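Local coordinates for protein Ent-copalyl diphosphate synthase (Streptomyces platensis, PDB 5BP8) that is a largely helical protein, probably of the terpene cyclase class, related in fold to the squalene-hopene cyclase family, at residues A[136-139]-A[140-144]. Numbering follows the deposited sequence.
Sequences ADIN and TRLAA
Ile138 and Leu142 meet one turn apart in a local contact along the last part of helix 127-144, far from the centre of the chain. Four backbone bonds tie residues 136-139 to 140-143 in the i to i+4 pattern of an alpha-helix. In the third of them Leu142 N lies 2.8 Å from Ile138 O, with the nitrogen nearly in line with the carbonyl bond.

The buried face carries the apolar pair. The two side chains run side by side and point the same way, and CG2 of Ile138 touches CD1 of Leu142 at 3.8 Å. This methyl of Ile138 is anti to the backbone N, while CG1 takes the position beside the N (chi1 -71°). Leu109 of helix 98-116 packs against both residues, and Leu76 of helix 72-86 adds to the cover of Ile138. Asn139 borders this patch: its OD1 lies 3.8 Å from CD1 of Leu142 and accepts a hydrogen bond from the backbone N of Leu161.

A polar group lies on another side, where Asp137 and Thr140 share a water. Thr140 OG1 is turned beside its own backbone N (chi1 -63°), back over the preceding turn. It lies 3.1 Å from Ala136 O, which already accepts a bond from Thr140 N, 3.0 Å away. The water donates to Asp137 OD1 at 2.7 Å and is also hydrogen-bonded to Thr140 OG1 at 2.8 Å. Arg141 lies nearby, but its NE is 6.6 Å from Asp137 OD1, so any attraction between them is probably modest.

The stretch thus sets an apolar pair against neighbouring helices and a polar pair toward water. Beyond the stretch, Arg198 forms a salt bridge with Asp137 OD2. With water at OD1 as well, the carboxylate is held at both oxygens, which would probably favour its charged form.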
loop_
_atom_site.group_PDB
_atom_site.type_symbol
_atom_site.label_atom_id
_atom_site.label_comp_id
_atom_site.label_asym_id
_atom_site.label_seq_id
_atom_site.Cartn_x
_atom_site.Cartn_y
_atom_site.Cartn_z
ATOM N N ALA A 136 -4.661 13.177 19.878
ATOM C CA ALA A 136 -4.113 14.102 20.879
ATOM C C ALA A 136 -3.942 15.507 20.300
ATOM O O ALA A 136 -4.280 16.485 20.972
ATOM C CB ALA A 136 -2.784 13.594 21.446
ATOM N N ASP A 137 -3.468 15.626 19.057
ATOM C CA ASP A 137 -3.303 16.961 18.459
ATOM C C ASP A 137 -4.653 17.618 18.205
ATOM O O ASP A 137 -4.804 18.829 18.412
ATOM C CB ASP A 137 -2.484 16.901 17.167
ATOM C CG ASP A 137 -0.972 16.797 17.428
ATOM O OD1 ASP A 137 -0.529 17.105 18.563
ATOM O OD2 ASP A 137 -0.231 16.464 16.484
ATOM N N ILE A 138 -5.631 16.826 17.783
ATOM C CA ILE A 138 -7.004 17.346 17.612
ATOM C C ILE A 138 -7.527 17.888 18.944
ATOM O O ILE A 138 -7.989 19.024 19.027
ATOM C CB ILE A 138 -7.960 16.281 17.055
ATOM C CG1 ILE A 138 -7.604 16.009 15.585
ATOM C CG2 ILE A 138 -9.421 16.752 17.176
ATOM C CD1 ILE A 138 -8.284 14.771 15.024
ATOM N N ASN A 139 -7.379 17.114 20.005
ATOM C CA ASN A 139 -7.867 17.565 21.291
ATOM C C ASN A 139 -7.163 18.834 21.773
ATOM O O ASN A 139 -7.805 19.714 22.327
ATOM C CB ASN A 139 -7.803 16.442 22.325
ATOM C CG ASN A 139 -8.910 15.453 22.131
ATOM O OD1 ASN A 139 -10.013 15.835 21.714
ATOM N ND2 ASN A 139 -8.650 14.180 22.427
ATOM N N THR A 140 -5.873 18.946 21.499
ATOM C CA THR A 140 -5.143 20.175 21.796
ATOM C C THR A 140 -5.721 21.366 21.059
ATOM O O THR A 140 -5.947 22.445 21.666
ATOM C CB THR A 140 -3.636 19.985 21.510
ATOM O OG1 THR A 140 -3.150 18.973 22.401
ATOM C CG2 THR A 140 -2.869 21.253 21.735
ATOM N N ARG A 141 -5.991 21.188 19.766
ATOM C CA ARG A 141 -6.577 22.254 18.967
ATOM C C ARG A 141 -7.986 22.617 19.430
ATOM O O ARG A 141 -8.339 23.792 19.442
ATOM C CB ARG A 141 -6.621 21.889 17.488
ATOM C CG ARG A 141 -5.259 21.636 16.870
ATOM C CD ARG A 141 -4.526 22.905 16.570
ATOM N NE ARG A 141 -3.238 22.590 15.956
ATOM C CZ ARG A 141 -2.264 23.480 15.773
ATOM N NH1 ARG A 141 -2.417 24.760 16.158
ATOM N NH2 ARG A 141 -1.121 23.086 15.216
ATOM N N LEU A 142 -8.780 21.613 19.811
ATOM C CA LEU A 142 -10.138 21.858 20.305
ATOM C C LEU A 142 -10.140 22.666 21.591
ATOM O O LEU A 142 -11.016 23.539 21.797
ATOM C CB LEU A 142 -10.888 20.540 20.534
ATOM C CG LEU A 142 -11.220 19.762 19.259
ATOM C CD1 LEU A 142 -11.882 18.429 19.578
ATOM C CD2 LEU A 142 -12.106 20.554 18.321
ATOM N N ALA A 143 -9.180 22.378 22.462
ATOM C CA ALA A 143 -9.077 23.109 23.739
ATOM C C ALA A 143 -8.754 24.571 23.485
ATOM O O ALA A 143 -9.172 25.430 24.249
ATOM C CB ALA A 143 -8.020 22.487 24.645
ATOM N N ALA A 144 -8.013 24.846 22.419
ATOM C CA ALA A 144 -7.588 26.207 22.070
ATOM C C ALA A 144 -8.612 26.990 21.271
ATOM O O ALA A 144 -8.481 28.199 21.152
ATOM C CB ALA A 144 -6.279 26.165 21.300
HETATM O O HOH W 1 -0.965 17.591 21.210
#